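Local atomic coordinates of Cys-Gly metallodipeptidase DUG1 (Saccharomyces cerevisiae, PDB entry 4G1P), a protein that hydrolyses the dipeptide Cys-Gly with high specificity and serves as the catalytic component of the complex that degrades glutathione. Residues K47-S50 against E51-Q55; G128-G132 against R133-D137; L456-S459 against N460-G464. All coordinates share one frame; numbering follows the deposited sequence.

Contact 1 of 3, residues K47-S50 against E51-Q55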
# COMPACT_ATOMS: atom_id res chain seq x y z
N LYS A 47 18.69 23.68 9.28
CA LYS A 47 19.76 24.61 9.03
C LYS A 47 19.14 25.95 8.68
O LYS A 47 19.55 26.99 9.20
CB LYS A 47 20.67 24.10 7.90
CG LYS A 47 22.01 24.82 7.81
CD LYS A 47 22.64 24.64 6.45
CE LYS A 47 21.79 25.28 5.34
NZ LYS A 47 22.18 24.82 3.96
N PHE A 48 18.14 25.92 7.80
CA PHE A 48 17.46 27.13 7.38
C PHE A 48 16.87 27.87 8.56
O PHE A 48 16.99 29.09 8.66
CB PHE A 48 16.35 26.81 6.39
CG PHE A 48 15.46 27.97 6.08
CD1 PHE A 48 15.93 29.04 5.32
CD2 PHE A 48 14.16 28.02 6.56
CE1 PHE A 48 15.11 30.13 5.04
CE2 PHE A 48 13.33 29.10 6.28
CZ PHE A 48 13.81 30.17 5.52
N ILE A 49 16.22 27.15 9.46
CA ILE A 49 15.61 27.76 10.63
C ILE A 49 16.66 28.39 11.53
O ILE A 49 16.51 29.55 11.93
CB ILE A 49 14.73 26.75 11.39
CG1 ILE A 49 13.49 26.46 10.55
CG2 ILE A 49 14.31 27.30 12.75
CD1 ILE A 49 12.62 25.42 11.12
N SER A 50 17.72 27.66 11.85
CA SER A 50 18.78 28.23 12.68
C SER A 50 19.33 29.51 12.08
O SER A 50 19.68 30.42 12.79
CB SER A 50 19.91 27.23 12.92
OG SER A 50 20.39 26.70 11.69
N GLU A 51 19.38 29.57 10.75
CA GLU A 51 19.78 30.77 10.03
C GLU A 51 18.82 31.94 10.25
O GLU A 51 19.25 33.08 10.45
CB GLU A 51 19.93 30.49 8.54
CG GLU A 51 21.27 29.90 8.17
CD GLU A 51 21.27 29.29 6.77
OE1 GLU A 51 20.17 29.16 6.17
OE2 GLU A 51 22.37 28.94 6.29
N GLN A 52 17.52 31.66 10.20
CA GLN A 52 16.54 32.69 10.50
C GLN A 52 16.67 33.16 11.95
O GLN A 52 16.56 34.36 12.24
CB GLN A 52 15.12 32.21 10.24
CG GLN A 52 14.86 31.82 8.82
CD GLN A 52 15.23 32.91 7.87
OE1 GLN A 52 14.59 33.97 7.84
NE2 GLN A 52 16.28 32.68 7.09
N LEU A 53 16.89 32.23 12.87
CA LEU A 53 17.04 32.58 14.28
C LEU A 53 18.20 33.57 14.41
O LEU A 53 18.06 34.65 15.00
CB LEU A 53 17.31 31.34 15.13
CG LEU A 53 16.15 30.68 15.89
CD1 LEU A 53 14.86 31.48 15.79
CD2 LEU A 53 15.95 29.24 15.46
N SER A 54 19.32 33.20 13.82
CA SER A 54 20.53 33.98 13.94
C SER A 54 20.42 35.35 13.28
O SER A 54 20.92 36.33 13.81
CB SER A 54 21.70 33.20 13.35
OG SER A 54 22.89 33.94 13.43
N GLN A 55 19.76 35.42 12.13
CA GLN A 55 19.57 36.71 11.46
C GLN A 55 18.66 37.62 12.29
O GLN A 55 18.90 38.80 12.39
CB GLN A 55 19.02 36.53 10.04
CG GLN A 55 20.06 36.00 9.04
CD GLN A 55 19.42 35.49 7.75
OE1 GLN A 55 18.25 35.79 7.46
NE2 GLN A 55 20.17 34.73 6.97

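Contact 2 of 3, residues G128-G132 against R133-D137. With ZN (zinc ion), chain B.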
# COMPACT_ATOMS: atom_id res chain seq x y z
N GLY A 128 -7.05 34.87 0.49
CA GLY A 128 -6.48 34.87 1.82
C GLY A 128 -6.13 33.49 2.34
O GLY A 128 -6.43 33.17 3.50
N ILE A 129 -5.51 32.67 1.50
CA ILE A 129 -5.05 31.35 1.92
C ILE A 129 -3.65 31.05 1.43
O ILE A 129 -3.21 31.53 0.38
CB ILE A 129 -5.97 30.21 1.44
CG1 ILE A 129 -6.44 30.47 0.02
CG2 ILE A 129 -7.18 30.08 2.35
CD1 ILE A 129 -5.50 29.95 -1.06
N MET A 130 -2.95 30.24 2.20
CA MET A 130 -1.65 29.73 1.81
C MET A 130 -1.79 28.22 1.75
O MET A 130 -2.25 27.59 2.71
CB MET A 130 -0.60 30.15 2.83
CG MET A 130 -0.64 31.66 3.09
SD MET A 130 0.65 32.24 4.21
CE MET A 130 0.11 31.60 5.79
N LYS A 131 -1.45 27.63 0.60
CA LYS A 131 -1.56 26.18 0.40
C LYS A 131 -0.19 25.55 0.30
O LYS A 131 0.63 25.96 -0.54
CB LYS A 131 -2.38 25.88 -0.85
CG LYS A 131 -3.60 26.76 -0.99
CD LYS A 131 -4.38 26.47 -2.24
CE LYS A 131 -5.22 25.21 -2.04
NZ LYS A 131 -5.89 25.21 -0.70
N GLY A 132 0.07 24.56 1.15
CA GLY A 132 1.34 23.86 1.13
C GLY A 132 1.42 22.88 2.27
O GLY A 132 0.81 23.10 3.32
N ARG A 133 2.15 21.77 2.08
CA ARG A 133 2.34 20.79 3.14
C ARG A 133 3.18 21.38 4.27
O ARG A 133 4.28 21.86 4.04
CB ARG A 133 3.02 19.52 2.63
CG ARG A 133 3.58 18.62 3.74
CD ARG A 133 2.46 18.08 4.66
NE ARG A 133 1.79 16.89 4.10
CZ ARG A 133 0.48 16.76 3.95
NH1 ARG A 133 -0.34 17.74 4.31
NH2 ARG A 133 -0.02 15.65 3.45
N GLY A 134 2.65 21.33 5.49
CA GLY A 134 3.39 21.81 6.64
C GLY A 134 3.08 23.25 7.00
O GLY A 134 3.60 23.77 7.98
N VAL A 135 2.21 23.89 6.22
CA VAL A 135 1.95 25.30 6.44
C VAL A 135 1.19 25.56 7.74
O VAL A 135 1.42 26.56 8.41
CB VAL A 135 1.30 25.99 5.21
CG1 VAL A 135 -0.17 25.65 5.10
CG2 VAL A 135 1.50 27.49 5.32
N THR A 136 0.31 24.64 8.12
CA THR A 136 -0.34 24.72 9.44
C THR A 136 0.28 23.75 10.45
O THR A 136 0.23 23.98 11.65
CB THR A 136 -1.87 24.50 9.36
OG1 THR A 136 -2.49 25.09 10.50
CG2 THR A 136 -2.22 23.03 9.33
N ASP A 137 0.87 22.66 9.97
CA ASP A 137 1.36 21.61 10.84
C ASP A 137 2.77 21.25 10.41
O ASP A 137 2.95 20.30 9.64
CB ASP A 137 0.43 20.40 10.73
CG ASP A 137 0.86 19.22 11.60
OD1 ASP A 137 1.73 19.39 12.47
OD2 ASP A 137 0.30 18.12 11.43
ZN ZN B . 1.14 16.45 12.19

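Contact 3 of 3, residues L456-S459 against N460-G464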
# COMPACT_ATOMS: atom_id res chain seq x y z
N LEU A 456 -3.41 27.31 5.28
CA LEU A 456 -3.44 28.19 6.43
C LEU A 456 -4.07 29.48 5.95
O LEU A 456 -3.59 30.08 4.99
CB LEU A 456 -2.03 28.46 6.97
CG LEU A 456 -2.02 29.33 8.24
CD1 LEU A 456 -2.93 28.72 9.29
CD2 LEU A 456 -0.60 29.51 8.81
N ASP A 457 -5.17 29.89 6.57
CA ASP A 457 -5.80 31.14 6.20
C ASP A 457 -4.91 32.28 6.67
O ASP A 457 -4.39 32.24 7.78
CB ASP A 457 -7.19 31.25 6.80
CG ASP A 457 -8.11 30.14 6.33
OD1 ASP A 457 -8.70 30.26 5.23
OD2 ASP A 457 -8.25 29.15 7.07
N ILE A 458 -4.71 33.27 5.81
CA ILE A 458 -3.85 34.40 6.13
C ILE A 458 -4.38 35.16 7.35
O ILE A 458 -3.60 35.71 8.14
CB ILE A 458 -3.65 35.34 4.91
CG1 ILE A 458 -3.05 34.56 3.74
CG2 ILE A 458 -2.73 36.48 5.24
CD1 ILE A 458 -2.76 35.40 2.52
N SER A 459 -5.69 35.15 7.53
CA SER A 459 -6.31 35.80 8.69
C SER A 459 -5.87 35.14 9.98
O SER A 459 -5.66 35.82 10.98
CB SER A 459 -7.83 35.82 8.59
OG SER A 459 -8.35 34.51 8.66
N ASN A 460 -5.72 33.82 9.97
CA ASN A 460 -5.20 33.10 11.13
C ASN A 460 -3.70 33.28 11.29
O ASN A 460 -3.17 33.31 12.41
CB ASN A 460 -5.53 31.61 11.04
CG ASN A 460 -7.00 31.35 11.24
OD1 ASN A 460 -7.82 31.68 10.39
ND2 ASN A 460 -7.34 30.73 12.37
N PHE A 461 -3.01 33.40 10.17
CA PHE A 461 -1.58 33.62 10.19
C PHE A 461 -1.31 34.96 10.86
O PHE A 461 -0.60 35.02 11.86
CB PHE A 461 -1.02 33.57 8.77
CG PHE A 461 0.46 33.65 8.72
CD1 PHE A 461 1.23 33.02 9.68
CD2 PHE A 461 1.10 34.36 7.71
CE1 PHE A 461 2.62 33.10 9.64
CE2 PHE A 461 2.49 34.44 7.66
CZ PHE A 461 3.25 33.80 8.62
N VAL A 462 -1.89 36.02 10.31
CA VAL A 462 -1.70 37.35 10.87
C VAL A 462 -2.33 37.48 12.25
O VAL A 462 -1.68 37.94 13.20
CB VAL A 462 -2.25 38.44 9.94
CG1 VAL A 462 -2.20 39.80 10.62
CG2 VAL A 462 -1.48 38.45 8.62
N GLY A 463 -3.59 37.05 12.38
CA GLY A 463 -4.28 37.08 13.65
C GLY A 463 -3.52 36.34 14.74
O GLY A 463 -3.45 36.80 15.89
N GLY A 464 -2.94 35.19 14.37
CA GLY A 464 -2.23 34.36 15.32
C GLY A 464 -0.93 35.00 15.77
O GLY A 464 -0.49 34.81 16.91

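Contact 1 of 3, residues K47-S50 against E51-Q55
The Phe48 ring carries the aliphatic stem of Gln52 over one face, in a CH-pi contact: Gln52 CG lies 4.1 Å from the ring centroid, displaced toward the rim. The amide follows the same course: its plane is only 19° from that of the ring, and NE2 comes to 3.5 Å from Phe48 CE1. A bend at chi2 (-53°) folds the glutamine back toward the aromatic instead of letting it run straight outward. Its other amide atom, OE1, accepts a hydrogen bond from Arg22, which helps to fix the rotation of the amide. Glutamine suits this place because its methylenes can pack on a ring while its end stays polar. Phe48 itself is buried against Lys25 and Ala26 of helix 16-28, and an alanine here would probably leave the Gln52 stem without its aromatic support and open a gap toward that helix. The segments form the last turns of helix 39-55, which packs on strands 61-64 and 83-88 of the alpha/beta catalytic domain. On the sheet side, Ile49 and Leu53 run abreast, with CG2 of the first 3.7 Å from CD2 of the second; their branched apolar chains reach Ile84. Regular i to i+4 backbone bonds run beneath the side chains, among them Glu51 N to Lys47 O at 3.0 Å. That carbonyl also accepts from Ser50 OG at 2.6 Å, a short polar side chain turned back on its own helix, and the same hydroxyl bonds Ala46 O. Lys47 and Glu51 run alongside each other, but NZ and OE2 are 4.7 Å apart, too far for a salt bridge, though the opposite charges may still attract weakly.

Contact 2 of 3, residues G128-G132 against R133-D137
Val135 N donates to Gly132 O in a weak backbone hydrogen bond of 3.3 Å, with an N-H...O angle of 156°, that closes a type II beta turn through Arg133 and Gly134. Gly134 holds the third position of this turn with phi at 94°, where a side chain would press against the carbonyl oxygen of Arg133. At the other end, Gly128 has positive phi as the first residue of a G1 beta bulge, in which it and Ile129 together face one residue of strand 122-124.

The van der Waals contacts centre on Val135. With chi1 at 76°, CG1 sits between the backbone N and the carbonyl carbon and is carried over the turn, 3.3 Å from Gly132 O and 3.7 Å from Met130 O. The other methyl, CG2, makes the apolar pair, meeting Met130 CB at 4.2 Å. A compact branched residue fits here, its methyls lying against the turn's first carbonyl and the end of the strand, while the long, flexible Met130 reaches on to Phe20 and Leu23 of helix 16-28.

In the M20 catalytic domain this turn leads from strand 129-131 of a small antiparallel sheet toward helix 135-154, and Asp137, close after the turn, is a metal ligand.

A salt bridge and several hydrogen bonds fix Arg133 and the turn. Arg133 bends at chi2 and chi3 and gives NH1 to Ser451 O and, as a salt bridge, to Glu454, whose carboxylate also accepts the backbone N-H groups of Gly134, Thr136 and Asp137.

Metal coordination falls to Asp137, whose OD2 binds a zinc ion at 2.0 Å, together with Glu172 and His450. Asp137 also belongs to the second zinc site, with Asp200, so one carboxylate serves both metals, a task suited to its two oxygens.

Contact 3 of 3, residues L456-S459 against N460-G464
Leu456 and Phe461 both hold CG anti to the backbone N (chi1 -176° and -174°), which brings their side chains to meet at about a right angle. The touching atoms are Leu456 CD2 and Phe461 CD1, 4.1 Å apart, and the same methyl also lies 4.1 Å from Phe461 CB. Each is a large apolar residue in a buried place: the leucine reaches Val135 and Thr136, the ring Ser144 and Asn147, so both pack on helix 135-154. A second apolar pair, Ile458 and Val462, stands one helical turn apart and meets through the CG2 methyls at 4.1 Å. Just before Ile458 the chain passes from strand 455-457 into helix 458-477, with Asp457 at the N-cap position. Here the backbone begins the helix: Asp457 O accepts from Phe461 N at 3.0 Å and more weakly from Asn460 N. The next turn is tied by Val462 N to Ile458 O, 2.8 Å, and by Gly463 N to Ser459 O. The aspartate side chain makes no capping bond. It runs alongside Asn460, the carboxylate and amide planes 47° apart, with Asp457 CB 3.7 Å from Asn460 OD1. Arg444 gathers this polar side: its NE bonds both Asn460 OD1 and Asp457 OD2, the latter in a salt bridge that Lys455 also makes, while its NH2 bonds Ser459 OG. An asparagine serves well at its buried position, since it can accept from the arginine through OD1 while ND2 donates to Met442 O.

Contacts 2 and 3 are buried and meet directly: strands 129-131 and 455-457 are neighbours in one sheet, with Met130 O 2.8 Å from Leu456 N in a probable hydrogen bond, and Met130 also packs on Phe461. Contact 1 is only partly buried, its centre about 20 Å from that of contact 2, on a helix lying against a different sheet. Helix 16-28 nevertheless touches all three, through Phe48, Met130 and Ile458. Contact 1 combines a CH-pi contact and an apolar pair with a partly exposed polar edge; contact 3 sets buried apolar pairs beside an arginine-bound polar group; contact 2 joins a weak turn bond to a buried carboxylate on zinc.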